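Local coordinates for protein alkaline phosphatase D (Bacillus subtilis, PDB 2YEQ) that hydrolyses phosphate esters as a phosphodiesterase and alkaline phosphatase, with iron and calcium in its active site, at residues K103-P108 and F265-L270; P115-A120 and L143-H148. All coordinates share one frame; numbering follows the deposited sequence.

In the fold
Strand 97-105 is the last of the four-stranded antiparallel sheet near the N terminus, and as the chain leaves it residues 103-108 reach the place where residues 265-270 will later return; contact 1 closes that long loop. Inside it lies contact 2, where strand 117-122 is met by residues 143-148 after helix 133-138, closing a short beta-alpha-beta loop. The nested contacts touch: Lys105 forms a salt bridge with Asp144, and Tyr267 packs on Met117. Contact 2 joins neighbouring parallel strands of the mixed ten-stranded sheet, whereas contact 1 ties the loop that follows strand 97-105 to the edge strand 263-267 of the seven-stranded sheet.

Contact 1: residues K103-P108 and F265-L270; sequences KTKTLP and FTYGNL. With PE5 (3,6,9,12,15,18,21,24-octaoxahexacosan-1-ol), chain B.
Pro108 lies over the ring of Tyr267 in a CH-pi contact: its CD is 3.7 Å from the ring centroid and 13° off the normal. Proline suits the place, its CG and CD giving a flat aromatic face a compact hydrocarbon to rest on. The tyrosine's CG, anti to the backbone N (chi1 -163°), brings the ring there. Leu107 forks beside Pro108, sending CD1 to Phe265 CD2 at 3.7 Å and CD2 to Tyr267 CD1 at 3.9 Å. Pro108 CB also packs near the backbone N of Gly268, whose positive phi favours glycine.

This buried packing is the close part; toward the partly exposed Lys105 and Lys103 the segments diverge. Lys105 NZ comes to the edge of the Tyr267 ring, 2.9 Å from OH, but at a poor angle for a hydrogen bond; its ammonium is held by Asn85 and Asp144. Lys103, extended, touches no residue of 265-270 and donates from NZ to PE5 O2 at 2.9 Å and to O1 at 3.3 Å.

Were Tyr267 cut back to an alanine, a gap would probably open beside Pro108 and Leu107. Behind this packing, Tyr267 and Leu270 touch Met117 of strand 117-122, while Phe265 meets Phe273 and leans on Val205 of strand 203-206.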
loop_
_atom_site.group_PDB
_atom_site.type_symbol
_atom_site.label_atom_id
_atom_site.label_comp_id
_atom_site.label_asym_id
_atom_site.label_seq_id
_atom_site.Cartn_x
_atom_site.Cartn_y
_atom_site.Cartn_z
ATOM N N LYS A 103 -7.240 3.331 -18.566
ATOM C CA LYS A 103 -7.504 1.943 -18.870
ATOM C C LYS A 103 -7.788 1.147 -17.603
ATOM O O LYS A 103 -7.097 1.291 -16.587
ATOM C CB LYS A 103 -6.290 1.372 -19.573
ATOM C CG LYS A 103 -6.424 -0.012 -20.133
ATOM C CD LYS A 103 -5.125 -0.279 -20.937
ATOM C CE LYS A 103 -5.020 -1.666 -21.524
ATOM N NZ LYS A 103 -3.624 -1.845 -22.078
ATOM N N THR A 104 -8.776 0.282 -17.678
ATOM C CA THR A 104 -9.153 -0.520 -16.544
ATOM C C THR A 104 -9.598 -1.925 -16.949
ATOM O O THR A 104 -9.623 -2.261 -18.134
ATOM C CB THR A 104 -10.266 0.174 -15.744
ATOM O OG1 THR A 104 -10.373 -0.464 -14.473
ATOM C CG2 THR A 104 -11.622 0.140 -16.471
ATOM N N LYS A 105 -9.958 -2.741 -15.963
ATOM C CA LYS A 105 -10.325 -4.129 -16.235
ATOM C C LYS A 105 -11.172 -4.731 -15.128
ATOM O O LYS A 105 -10.808 -4.658 -13.945
ATOM C CB LYS A 105 -9.068 -4.961 -16.440
ATOM C CG LYS A 105 -9.350 -6.374 -16.951
ATOM C CD LYS A 105 -8.049 -7.156 -17.044
ATOM C CE LYS A 105 -8.254 -8.593 -17.463
ATOM N NZ LYS A 105 -8.097 -9.514 -16.297
ATOM N N THR A 106 -12.315 -5.288 -15.501
ATOM C CA THR A 106 -13.207 -5.913 -14.542
ATOM C C THR A 106 -12.627 -7.265 -14.083
ATOM O O THR A 106 -11.786 -7.862 -14.751
ATOM C CB THR A 106 -14.622 -6.170 -15.121
ATOM O OG1 THR A 106 -14.505 -6.857 -16.379
ATOM C CG2 THR A 106 -15.419 -4.885 -15.276
ATOM N N LEU A 107 -13.099 -7.742 -12.942
ATOM C CA LEU A 107 -12.707 -9.061 -12.447
ATOM C C LEU A 107 -13.392 -10.169 -13.264
ATOM O O LEU A 107 -14.448 -9.952 -13.852
ATOM C CB LEU A 107 -13.141 -9.225 -10.997
ATOM C CG LEU A 107 -12.556 -8.252 -9.965
ATOM C CD1 LEU A 107 -13.038 -8.681 -8.574
ATOM C CD2 LEU A 107 -11.052 -8.218 -10.055
ATOM N N PRO A 108 -12.820 -11.367 -13.250
ATOM C CA PRO A 108 -13.537 -12.556 -13.737
ATOM C C PRO A 108 -14.832 -12.776 -12.976
ATOM O O PRO A 108 -14.974 -12.325 -11.833
ATOM C CB PRO A 108 -12.576 -13.717 -13.429
ATOM C CG PRO A 108 -11.245 -13.116 -13.322
ATOM C CD PRO A 108 -11.451 -11.683 -12.832
ATOM N N PHE A 265 -12.410 -9.542 -1.988
ATOM C CA PHE A 265 -12.885 -9.938 -3.306
ATOM C C PHE A 265 -12.118 -11.180 -3.796
ATOM O O PHE A 265 -11.038 -11.484 -3.304
ATOM C CB PHE A 265 -12.739 -8.787 -4.309
ATOM C CG PHE A 265 -11.319 -8.431 -4.619
ATOM C CD1 PHE A 265 -10.595 -7.602 -3.768
ATOM C CD2 PHE A 265 -10.697 -8.913 -5.762
ATOM C CE1 PHE A 265 -9.282 -7.275 -4.045
ATOM C CE2 PHE A 265 -9.390 -8.586 -6.044
ATOM C CZ PHE A 265 -8.672 -7.770 -5.179
ATOM N N THR A 266 -12.692 -11.887 -4.765
ATOM C CA THR A 266 -12.051 -13.075 -5.325
ATOM C C THR A 266 -11.754 -12.827 -6.794
ATOM O O THR A 266 -12.504 -12.141 -7.478
ATOM C CB THR A 266 -12.943 -14.325 -5.212
ATOM O OG1 THR A 266 -14.140 -14.102 -5.966
ATOM C CG2 THR A 266 -13.317 -14.601 -3.758
ATOM N N TYR A 267 -10.633 -13.347 -7.254
ATOM C CA TYR A 267 -10.259 -13.272 -8.644
ATOM C C TYR A 267 -10.594 -14.628 -9.276
ATOM O O TYR A 267 -9.768 -15.534 -9.301
ATOM C CB TYR A 267 -8.791 -12.944 -8.767
ATOM C CG TYR A 267 -8.421 -12.452 -10.138
ATOM C CD1 TYR A 267 -8.503 -11.104 -10.447
ATOM C CD2 TYR A 267 -7.996 -13.344 -11.141
ATOM C CE1 TYR A 267 -8.169 -10.635 -11.728
ATOM C CE2 TYR A 267 -7.658 -12.885 -12.424
ATOM C CZ TYR A 267 -7.757 -11.526 -12.708
ATOM O OH TYR A 267 -7.432 -11.060 -13.954
ATOM N N GLY A 268 -11.833 -14.766 -9.738
ATOM C CA GLY A 268 -12.351 -16.062 -10.165
ATOM C C GLY A 268 -12.265 -17.058 -9.016
ATOM O O GLY A 268 -12.594 -16.727 -7.875
ATOM N N ASN A 269 -11.802 -18.271 -9.309
ATOM C CA ASN A 269 -11.514 -19.253 -8.268
ATOM C C ASN A 269 -10.037 -19.362 -8.017
ATOM O O ASN A 269 -9.590 -20.264 -7.326
ATOM C CB ASN A 269 -12.068 -20.627 -8.650
ATOM C CG ASN A 269 -11.303 -21.281 -9.813
ATOM O OD1 ASN A 269 -10.344 -20.715 -10.378
ATOM N ND2 ASN A 269 -11.741 -22.476 -10.185
ATOM N N LEU A 270 -9.262 -18.464 -8.594
ATOM C CA LEU A 270 -7.828 -18.527 -8.439
ATOM C C LEU A 270 -7.347 -17.976 -7.076
ATOM O O LEU A 270 -6.446 -18.552 -6.445
ATOM C CB LEU A 270 -7.154 -17.764 -9.584
ATOM C CG LEU A 270 -5.629 -17.740 -9.673
ATOM C CD1 LEU A 270 -5.039 -19.137 -9.782
ATOM C CD2 LEU A 270 -5.166 -16.853 -10.874
HETATM C C50 PE5 B . -3.787 -1.418 -26.078
HETATM O O1 PE5 B . -3.750 -0.456 -25.015
HETATM C C1 PE5 B . -2.598 0.387 -25.118
HETATM C C2 PE5 B . -2.524 1.371 -23.955
HETATM O O2 PE5 B . -2.345 0.649 -22.731
HETATM C C3 PE5 B . -1.367 1.204 -21.850
HETATM C C4 PE5 B . -1.333 0.376 -20.592
#

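Contact 2: residues P115-A120 and L143-H148; sequences PQMTFA and LDLVFH. With EDO (1,2-ethanediol), chain C.
A carboxylate stands in for a backbone acceptor where these parallel segments first meet: Asp144 OD2 takes the N-H of Thr118 at 2.9 Å, nearly straight at 171°, through its anti lone pair. Leu143 O instead accepts a bond from EDO O2 at 2.7 Å, the diol probably coming from the crystallisation liquor. The backbone N of Asp144 returns a bond to Thr118 O at 2.7 Å, so one residue grips both the N-H and the C=O of the threonine. With CG beside its own backbone N (chi1 -63°), the short aspartate side chain reaches back to Thr118. Its other oxygen, OD1, pairs with Lys105, a charge that probably favours the ionised carboxylate.

Farther along, Ala120 N binds Leu145 O at 3.3 Å and Ala120 O receives Phe147 N at 2.9 Å; Leu145 N is buried without a partner. This is the parallel pairing of a beta-alpha-beta unit, with helix 133-138 linking strands 117-122 and 145-148; strands 440-448 and 203-206 continue the sheet beyond them.

Phe147 turns its edge to the face of Phe119 in a T-shaped pair, centroids 5.2 Å apart and planes at 78°, its CE2 offset toward the rim. Met117 stretches out fully, bringing its flexible CE end to Leu145 CD2. On the opposite face of the sheet from Phe119, the small Ala120 lets Leu143 CD1 approach its CB to 3.6 Å, and Met138 of the helix packs against Leu143 and Val146.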
loop_
_atom_site.group_PDB
_atom_site.type_symbol
_atom_site.label_atom_id
_atom_site.label_comp_id
_atom_site.label_asym_id
_atom_site.label_seq_id
_atom_site.Cartn_x
_atom_site.Cartn_y
_atom_site.Cartn_z
ATOM N N PRO A 115 -6.821 -19.163 -15.444
ATOM C CA PRO A 115 -5.512 -19.822 -15.386
ATOM C C PRO A 115 -4.369 -18.995 -14.820
ATOM O O PRO A 115 -3.361 -19.566 -14.402
ATOM C CB PRO A 115 -5.196 -20.095 -16.870
ATOM C CG PRO A 115 -5.899 -19.039 -17.594
ATOM C CD PRO A 115 -7.193 -18.847 -16.832
ATOM N N GLN A 116 -4.488 -17.665 -14.834
ATOM C CA GLN A 116 -3.373 -16.813 -14.428
ATOM C C GLN A 116 -3.845 -15.407 -14.022
ATOM O O GLN A 116 -4.896 -14.935 -14.468
ATOM C CB GLN A 116 -2.347 -16.716 -15.549
ATOM C CG GLN A 116 -1.031 -16.070 -15.168
ATOM C CD GLN A 116 0.007 -16.136 -16.287
ATOM O OE1 GLN A 116 0.647 -17.156 -16.489
ATOM N NE2 GLN A 116 0.200 -15.027 -16.986
ATOM N N MET A 117 -3.068 -14.786 -13.142
ATOM C CA MET A 117 -3.293 -13.416 -12.703
ATOM C C MET A 117 -1.927 -12.799 -12.519
ATOM O O MET A 117 -1.011 -13.452 -11.995
ATOM C CB MET A 117 -4.033 -13.416 -11.357
ATOM C CG MET A 117 -4.253 -12.035 -10.779
ATOM S SD MET A 117 -5.000 -12.090 -9.160
ATOM C CE MET A 117 -5.492 -10.352 -8.994
ATOM N N THR A 118 -1.770 -11.550 -12.944
ATOM C CA THR A 118 -0.537 -10.818 -12.695
ATOM C C THR A 118 -0.891 -9.463 -12.068
ATOM O O THR A 118 -1.788 -8.774 -12.550
ATOM C CB THR A 118 0.273 -10.586 -14.000
ATOM O OG1 THR A 118 0.488 -11.848 -14.650
ATOM C CG2 THR A 118 1.622 -9.943 -13.710
ATOM N N PHE A 119 -0.187 -9.096 -11.007
ATOM C CA PHE A 119 -0.455 -7.817 -10.329
ATOM C C PHE A 119 0.848 -7.326 -9.758
ATOM O O PHE A 119 1.838 -8.060 -9.765
ATOM C CB PHE A 119 -1.585 -7.946 -9.299
ATOM C CG PHE A 119 -1.262 -8.806 -8.092
ATOM C CD1 PHE A 119 -0.610 -8.268 -7.005
ATOM C CD2 PHE A 119 -1.651 -10.139 -8.035
ATOM C CE1 PHE A 119 -0.323 -9.044 -5.867
ATOM C CE2 PHE A 119 -1.380 -10.915 -6.902
ATOM C CZ PHE A 119 -0.708 -10.345 -5.812
ATOM N N ALA A 120 0.878 -6.062 -9.340
ATOM C CA ALA A 120 2.025 -5.506 -8.672
ATOM C C ALA A 120 1.522 -4.951 -7.336
ATOM O O ALA A 120 0.325 -4.637 -7.210
ATOM C CB ALA A 120 2.663 -4.378 -9.480
ATOM N N LEU A 143 -0.370 -5.834 -16.255
ATOM C CA LEU A 143 -0.962 -6.245 -14.978
ATOM C C LEU A 143 -2.456 -6.237 -15.072
ATOM O O LEU A 143 -3.026 -5.428 -15.812
ATOM C CB LEU A 143 -0.529 -5.273 -13.869
ATOM C CG LEU A 143 0.945 -4.937 -13.754
ATOM C CD1 LEU A 143 1.118 -3.797 -12.726
ATOM C CD2 LEU A 143 1.771 -6.191 -13.391
ATOM N N ASP A 144 -3.091 -7.112 -14.302
ATOM C CA ASP A 144 -4.527 -7.103 -14.112
ATOM C C ASP A 144 -4.962 -6.065 -13.051
ATOM O O ASP A 144 -6.053 -5.521 -13.135
ATOM C CB ASP A 144 -5.006 -8.478 -13.669
ATOM C CG ASP A 144 -4.739 -9.574 -14.729
ATOM O OD1 ASP A 144 -5.302 -9.453 -15.837
ATOM O OD2 ASP A 144 -3.990 -10.538 -14.432
ATOM N N LEU A 145 -4.118 -5.836 -12.054
ATOM C CA LEU A 145 -4.392 -4.804 -11.044
ATOM C C LEU A 145 -3.154 -4.461 -10.249
ATOM O O LEU A 145 -2.096 -5.094 -10.392
ATOM C CB LEU A 145 -5.590 -5.170 -10.152
ATOM C CG LEU A 145 -5.626 -6.466 -9.344
ATOM C CD1 LEU A 145 -4.872 -6.289 -8.075
ATOM C CD2 LEU A 145 -7.057 -6.831 -9.014
ATOM N N VAL A 146 -3.258 -3.386 -9.470
ATOM C CA VAL A 146 -2.210 -2.925 -8.595
ATOM C C VAL A 146 -2.798 -2.800 -7.177
ATOM O O VAL A 146 -3.954 -2.370 -7.018
ATOM C CB VAL A 146 -1.668 -1.553 -9.048
ATOM C CG1 VAL A 146 -0.729 -0.952 -8.017
ATOM C CG2 VAL A 146 -0.949 -1.701 -10.388
ATOM N N PHE A 147 -1.997 -3.192 -6.181
ATOM C CA PHE A 147 -2.285 -2.943 -4.759
ATOM C C PHE A 147 -1.351 -1.896 -4.197
ATOM O O PHE A 147 -0.151 -1.913 -4.442
ATOM C CB PHE A 147 -2.053 -4.212 -3.908
ATOM C CG PHE A 147 -3.066 -5.281 -4.124
ATOM C CD1 PHE A 147 -4.253 -5.275 -3.432
ATOM C CD2 PHE A 147 -2.815 -6.333 -5.005
ATOM C CE1 PHE A 147 -5.190 -6.264 -3.617
ATOM C CE2 PHE A 147 -3.761 -7.346 -5.191
ATOM C CZ PHE A 147 -4.943 -7.303 -4.498
ATOM N N HIS A 148 -1.893 -0.956 -3.433
ATOM C CA HIS A 148 -1.054 -0.089 -2.646
ATOM C C HIS A 148 -1.303 -0.423 -1.173
ATOM O O HIS A 148 -2.444 -0.537 -0.739
ATOM C CB HIS A 148 -1.300 1.386 -2.960
ATOM C CG HIS A 148 -0.158 2.256 -2.560
ATOM N ND1 HIS A 148 0.069 2.619 -1.253
ATOM C CD2 HIS A 148 0.840 2.801 -3.281
ATOM C CE1 HIS A 148 1.167 3.348 -1.190
ATOM N NE2 HIS A 148 1.656 3.476 -2.410
HETATM C C1 EDO C . -5.446 -2.637 -17.608
HETATM O O1 EDO C . -6.138 -1.543 -17.021
HETATM C C2 EDO C . -5.520 -3.843 -16.694
HETATM O O2 EDO C . -5.123 -4.977 -17.472
#